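Local coordinates for McyG protein (Microcystis aeruginosa PCC 7806, PDB 4R0M) that probably activates a phenyl-bearing starter acid as its adenylate and loads it onto a carrier-protein domain at the start of microcystin biosynthesis, at residues 76-81 and 132-137; 34-39 and 83-88. All blocks are in the same frame, centred on the assembly; numbering follows the deposited sequence.

Contact 1. Residues 76-81 and 132-137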
loop_
_atom_site.group_PDB
_atom_site.type_symbol
_atom_site.label_atom_id
_atom_site.label_comp_id
_atom_site.label_asym_id
_atom_site.label_seq_id
_atom_site.Cartn_x
_atom_site.Cartn_y
_atom_site.Cartn_z
ATOM N N GLN A 76 15.321 7.512 -0.789
ATOM C CA GLN A 76 15.135 7.152 -2.190
ATOM C C GLN A 76 16.019 5.947 -2.504
ATOM O O GLN A 76 16.963 6.029 -3.292
ATOM C CB GLN A 76 15.471 8.341 -3.097
ATOM C CG GLN A 76 14.432 9.452 -3.072
ATOM C CD GLN A 76 13.204 9.116 -3.897
ATOM O OE1 GLN A 76 12.239 8.535 -3.396
ATOM N NE2 GLN A 76 13.243 9.465 -5.175
ATOM N N ILE A 77 15.698 4.825 -1.864
ATOM C CA ILE A 77 16.528 3.627 -1.904
ATOM C C ILE A 77 15.737 2.441 -2.452
ATOM O O ILE A 77 14.778 1.983 -1.825
ATOM C CB ILE A 77 17.066 3.276 -0.495
ATOM C CG1 ILE A 77 17.748 4.493 0.151
ATOM C CG2 ILE A 77 18.016 2.089 -0.565
ATOM C CD1 ILE A 77 17.841 4.432 1.663
ATOM N N ALA A 78 16.150 1.945 -3.617
ATOM C CA ALA A 78 15.491 0.803 -4.254
ATOM C C ALA A 78 15.985 -0.532 -3.702
ATOM O O ALA A 78 15.224 -1.493 -3.628
ATOM C CB ALA A 78 15.672 0.852 -5.764
ATOM N N LYS A 79 17.257 -0.582 -3.319
ATOM C CA LYS A 79 17.865 -1.801 -2.795
ATOM C C LYS A 79 17.450 -2.044 -1.343
ATOM O O LYS A 79 17.778 -1.258 -0.451
ATOM C CB LYS A 79 19.387 -1.723 -2.919
ATOM C CG LYS A 79 20.093 -3.063 -2.861
ATOM C CD LYS A 79 21.596 -2.876 -2.986
ATOM C CE LYS A 79 22.341 -4.189 -2.820
ATOM N NZ LYS A 79 23.812 -3.960 -2.865
ATOM N N ASN A 80 16.727 -3.139 -1.119
ATOM C CA ASN A 80 16.198 -3.482 0.201
ATOM C C ASN A 80 17.262 -3.675 1.285
ATOM O O ASN A 80 17.024 -3.365 2.451
ATOM C CB ASN A 80 15.278 -4.705 0.109
ATOM C CG ASN A 80 13.972 -4.403 -0.616
ATOM O OD1 ASN A 80 13.728 -3.270 -1.032
ATOM N ND2 ASN A 80 13.125 -5.416 -0.762
ATOM N N GLN A 81 18.435 -4.168 0.886
ATOM C CA GLN A 81 19.567 -4.363 1.798
ATOM C C GLN A 81 20.144 -3.038 2.297
ATOM O O GLN A 81 20.916 -3.017 3.260
ATOM C CB GLN A 81 20.677 -5.185 1.131
ATOM C CG GLN A 81 20.276 -6.594 0.716
ATOM C CD GLN A 81 19.808 -6.680 -0.731
ATOM O OE1 GLN A 81 18.790 -6.092 -1.115
ATOM N NE2 GLN A 81 20.552 -7.426 -1.542
ATOM N N SER A 132 23.673 3.026 -4.411
ATOM C CA SER A 132 24.750 3.251 -5.383
ATOM C C SER A 132 24.283 3.269 -6.844
ATOM O O SER A 132 24.915 3.896 -7.695
ATOM C CB SER A 132 25.864 2.220 -5.195
ATOM O OG SER A 132 26.423 2.321 -3.898
ATOM N N GLU A 133 23.179 2.579 -7.122
ATOM C CA GLU A 133 22.616 2.522 -8.468
ATOM C C GLU A 133 21.927 3.837 -8.865
ATOM O O GLU A 133 22.046 4.285 -10.008
ATOM C CB GLU A 133 21.635 1.346 -8.579
ATOM C CG GLU A 133 21.336 0.900 -10.006
ATOM C CD GLU A 133 20.116 -0.004 -10.107
ATOM O OE1 GLU A 133 19.057 0.340 -9.535
ATOM O OE2 GLU A 133 20.211 -1.059 -10.774
ATOM N N LEU A 134 21.226 4.454 -7.913
ATOM C CA LEU A 134 20.381 5.620 -8.188
ATOM C C LEU A 134 21.031 6.971 -7.912
ATOM O O LEU A 134 20.536 7.998 -8.380
ATOM C CB LEU A 134 19.071 5.528 -7.396
ATOM C CG LEU A 134 18.065 4.432 -7.752
ATOM C CD1 LEU A 134 17.096 4.240 -6.600
ATOM C CD2 LEU A 134 17.319 4.755 -9.039
ATOM N N ILE A 135 22.128 6.967 -7.155
ATOM C CA ILE A 135 22.791 8.199 -6.696
ATOM C C ILE A 135 22.999 9.242 -7.807
ATOM O O ILE A 135 22.656 10.415 -7.634
ATOM C CB ILE A 135 24.119 7.893 -5.938
ATOM C CG1 ILE A 135 24.768 9.169 -5.392
ATOM C CG2 ILE A 135 25.108 7.115 -6.802
ATOM C CD1 ILE A 135 24.388 9.490 -3.963
ATOM N N THR A 136 23.533 8.802 -8.944
ATOM C CA THR A 136 23.894 9.698 -10.046
ATOM C C THR A 136 22.669 10.331 -10.713
ATOM O O THR A 136 22.666 11.532 -10.997
ATOM C CB THR A 136 24.759 8.971 -11.100
ATOM O OG1 THR A 136 25.767 8.195 -10.438
ATOM C CG2 THR A 136 25.429 9.969 -12.043
ATOM N N GLU A 137 21.638 9.518 -10.949
ATOM C CA GLU A 137 20.386 9.974 -11.563
ATOM C C GLU A 137 19.698 11.056 -10.737
ATOM O O GLU A 137 19.187 12.032 -11.287
ATOM C CB GLU A 137 19.415 8.804 -11.746
ATOM C CG GLU A 137 19.875 7.730 -12.714
ATOM C CD GLU A 137 19.082 6.445 -12.570
ATOM O OE1 GLU A 137 17.833 6.507 -12.542
ATOM O OE2 GLU A 137 19.712 5.369 -12.487
#
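Ala78 and Leu134 meet where two strand-to-helix turns lie side by side, at the carboxyl ends of the adjacent parallel strands 72-76 and 128-130. The contact is small, with about 110 Å² buried in all. A single methyl group, CD1 of Leu134, does the touching from the 132-137 side. Leu134 CD1 lies 3.8 Å from Ala78 CB, an apolar contact. The same methyl lies 3.8 Å from the backbone oxygen Gln76 O, and approaches it at a C=O···CD1 angle of about 124°. In Leu134, CG stands anti to its own carbonyl carbon (chi1 -67°), which carries the isobutyl group toward the turn at 76-78. The side chain also rests on Val102.

Each turn is the strand-to-helix connection of a beta-alpha-beta unit in the smaller parallel sheet of the AMP-binding domain. One runs from strand 72-76 through helix 80-93 to strand 96-99. The other runs from strand 128-130 through helix 135-144 to strand 152-154. Polar bonds next to the methyl contact tie the two turns together. The carboxylate of Asp131 accepts hydrogen bonds from Ala78 N and Lys79 N at OD2 and from Leu134 N at OD1, so one side chain holds both backbones. Lys79 takes the N-cap position, and helix 80-93 starts at Asn80. The Gln76 oxygen facing Leu134 CD1 is also hydrogen-bonded by Ser130 OG.

Contact 2. Residues 34-39 and 83-88; sequences ITYIRN and FIPALW
Tyr36 and Ile84 pass each other in opposite directions, one from a strand and the other from a helix. Strand 34-37 belongs to the large mixed sheet of the AMP-binding domain. Helix 83-88 is part of helix 80-93, which links two strands of the smaller parallel sheet, so the contact packs a connecting helix of the smaller sheet against the larger sheet. The axes come within 11.8 Å and their directions differ by 140°.

Ile34 and Tyr36, two residues apart, both point toward the helix. Ile34 meets Ile84 tip to tip, with Ile34 CD1 3.6 Å from Ile84 CG2. The other branch of Ile84 serves the tyrosine. Ile84 CD1 approaches the ring obliquely and lies 3.6 Å from Tyr36 CE1. The isoleucine has CG1 anti to its carbonyl carbon (chi1 -62°), which puts CG2 anti to the backbone N, so its two branches reach different partners on the strand. One face of the Tyr36 ring is covered by Ile34 CG2, 3.6 Å above the plane and offset toward the rim.

The hydroxyl end of the phenol comes up to the ring of Pro85, from the opposite direction. Tyr36 OH lies 3.7 Å from Pro85 CD. This buried hydroxyl has its polar partner elsewhere, in a hydrogen bond to Gln46 OE1 on strand 43-47. Pro85 has no N-H to offer the preceding turn, and the helix kinks there. The bonds that span the proline are kept: Trp88 N donates to Ile84 O at 3.0 Å. Leu51 of helix 48-64 packs against both Ile34 and Ile84. On the helix itself, Ile84 CG2 also lies in the plane of the Trp88 indole, at its edge, 3.6 Å from Trp88 CD1.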
loop_
_atom_site.group_PDB
_atom_site.type_symbol
_atom_site.label_atom_id
_atom_site.label_comp_id
_atom_site.label_asym_id
_atom_site.label_seq_id
_atom_site.Cartn_x
_atom_site.Cartn_y
_atom_site.Cartn_z
ATOM N N ILE A 34 16.411 -10.624 9.121
ATOM C CA ILE A 34 15.868 -10.310 7.810
ATOM C C ILE A 34 16.544 -11.128 6.713
ATOM O O ILE A 34 17.773 -11.155 6.606
ATOM C CB ILE A 34 15.976 -8.801 7.493
ATOM C CG1 ILE A 34 15.393 -7.978 8.646
ATOM C CG2 ILE A 34 15.265 -8.475 6.183
ATOM C CD1 ILE A 34 15.771 -6.517 8.620
ATOM N N THR A 35 15.719 -11.804 5.918
ATOM C CA THR A 35 16.163 -12.475 4.706
ATOM C C THR A 35 15.779 -11.616 3.503
ATOM O O THR A 35 14.594 -11.382 3.250
ATOM C CB THR A 35 15.531 -13.877 4.572
ATOM O OG1 THR A 35 15.832 -14.651 5.739
ATOM C CG2 THR A 35 16.060 -14.601 3.335
ATOM N N TYR A 36 16.787 -11.132 2.783
ATOM C CA TYR A 36 16.569 -10.354 1.568
ATOM C C TYR A 36 16.655 -11.255 0.347
ATOM O O TYR A 36 17.681 -11.906 0.119
ATOM C CB TYR A 36 17.614 -9.246 1.429
ATOM C CG TYR A 36 17.700 -8.280 2.586
ATOM C CD1 TYR A 36 16.825 -7.199 2.688
ATOM C CD2 TYR A 36 18.684 -8.427 3.566
ATOM C CE1 TYR A 36 16.917 -6.301 3.741
ATOM C CE2 TYR A 36 18.782 -7.537 4.624
ATOM C CZ TYR A 36 17.898 -6.475 4.707
ATOM O OH TYR A 36 17.997 -5.590 5.758
ATOM N N ILE A 37 15.578 -11.297 -0.432
ATOM C CA ILE A 37 15.610 -11.953 -1.736
ATOM C C ILE A 37 16.062 -10.920 -2.765
ATOM O O ILE A 37 15.500 -9.831 -2.848
ATOM C CB ILE A 37 14.234 -12.537 -2.139
ATOM C CG1 ILE A 37 13.627 -13.382 -1.005
ATOM C CG2 ILE A 37 14.335 -13.332 -3.439
ATOM C CD1 ILE A 37 14.418 -14.612 -0.604
ATOM N N ARG A 38 17.097 -11.256 -3.527
ATOM C CA ARG A 38 17.584 -10.374 -4.583
ATOM C C ARG A 38 16.826 -10.627 -5.886
ATOM O O ARG A 38 16.061 -11.590 -5.983
ATOM C CB ARG A 38 19.092 -10.553 -4.775
ATOM C CG ARG A 38 19.920 -9.805 -3.745
ATOM C CD ARG A 38 21.401 -10.144 -3.819
ATOM N NE ARG A 38 21.688 -11.475 -3.285
ATOM C CZ ARG A 38 22.727 -11.768 -2.506
ATOM N NH1 ARG A 38 23.584 -10.824 -2.138
ATOM N NH2 ARG A 38 22.901 -13.010 -2.077
ATOM N N ASN A 39 17.035 -9.756 -6.875
ATOM C CA ASN A 39 16.381 -9.882 -8.184
ATOM C C ASN A 39 16.684 -11.195 -8.907
ATOM O O ASN A 39 15.820 -11.735 -9.601
ATOM C CB ASN A 39 16.719 -8.689 -9.080
ATOM C CG ASN A 39 15.876 -7.467 -8.768
ATOM O OD1 ASN A 39 14.678 -7.430 -9.062
ATOM N ND2 ASN A 39 16.502 -6.454 -8.178
ATOM N N PHE A 83 17.872 -0.074 2.328
ATOM C CA PHE A 83 16.723 0.671 2.842
ATOM C C PHE A 83 16.478 0.414 4.331
ATOM O O PHE A 83 16.454 1.350 5.128
ATOM C CB PHE A 83 15.466 0.348 2.023
ATOM C CG PHE A 83 14.252 1.144 2.419
ATOM C CD1 PHE A 83 13.520 0.817 3.562
ATOM C CD2 PHE A 83 13.823 2.211 1.638
ATOM C CE1 PHE A 83 12.399 1.547 3.924
ATOM C CE2 PHE A 83 12.699 2.942 1.992
ATOM C CZ PHE A 83 11.987 2.610 3.136
ATOM N N ILE A 84 16.298 -0.854 4.693
ATOM C CA ILE A 84 15.971 -1.232 6.072
ATOM C C ILE A 84 17.053 -0.826 7.095
ATOM O O ILE A 84 16.724 -0.217 8.115
ATOM C CB ILE A 84 15.585 -2.728 6.184
ATOM C CG1 ILE A 84 14.331 -3.008 5.344
ATOM C CG2 ILE A 84 15.336 -3.115 7.634
ATOM C CD1 ILE A 84 14.073 -4.471 5.046
ATOM N N PRO A 85 18.339 -1.132 6.823
ATOM C CA PRO A 85 19.362 -0.644 7.749
ATOM C C PRO A 85 19.401 0.881 7.890
ATOM O O PRO A 85 19.626 1.385 8.993
ATOM C CB PRO A 85 20.661 -1.175 7.139
ATOM C CG PRO A 85 20.242 -2.414 6.426
ATOM C CD PRO A 85 18.915 -2.054 5.825
ATOM N N ALA A 86 19.172 1.604 6.793
ATOM C CA ALA A 86 19.138 3.070 6.821
ATOM C C ALA A 86 17.920 3.612 7.567
ATOM O O ALA A 86 18.010 4.635 8.251
ATOM C CB ALA A 86 19.184 3.634 5.409
ATOM N N LEU A 87 16.787 2.926 7.428
ATOM C CA LEU A 87 15.557 3.292 8.130
ATOM C C LEU A 87 15.728 3.143 9.642
ATOM O O LEU A 87 15.350 4.036 10.410
ATOM C CB LEU A 87 14.383 2.434 7.643
ATOM C CG LEU A 87 13.001 2.694 8.249
ATOM C CD1 LEU A 87 12.302 3.856 7.558
ATOM C CD2 LEU A 87 12.146 1.438 8.168
ATOM N N TRP A 88 16.297 2.008 10.053
ATOM C CA TRP A 88 16.571 1.732 11.460
ATOM C C TRP A 88 17.664 2.594 12.018
ATOM O O TRP A 88 17.634 2.944 13.198
ATOM C CB TRP A 88 16.871 0.253 11.675
ATOM C CG TRP A 88 15.612 -0.573 11.735
ATOM C CD1 TRP A 88 15.085 -1.396 10.745
ATOM C CD2 TRP A 88 14.657 -0.657 12.847
ATOM N NE1 TRP A 88 13.910 -1.975 11.161
ATOM C CE2 TRP A 88 13.596 -1.572 12.411
ATOM C CE3 TRP A 88 14.580 -0.090 14.118
ATOM C CZ2 TRP A 88 12.520 -1.891 13.226
ATOM C CZ3 TRP A 88 13.488 -0.418 14.930
ATOM C CH2 TRP A 88 12.483 -1.297 14.492
#

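How the contacts relate
Helix 80-93 joins the two contacts, whose centres are 12 Å apart. Contact 1 sits at the turn leading into this helix, and contact 2 uses its next turns. The segments alternate along the chain. The two contacts also touch each other. Asn80 O lies 3.2 Å from Tyr36 CE1, and Gln81 CG packs 3.6 Å from Tyr36 CG, so the tyrosine of contact 2 meets the first residues of the helix as well. Ile77 O, in the turn before the helix, is 3.6 Å from Phe83 CD2. The phenylalanyl-adenylate is bound by pocket residues lying between 182 and 533, so none of the four segments belongs to that pocket.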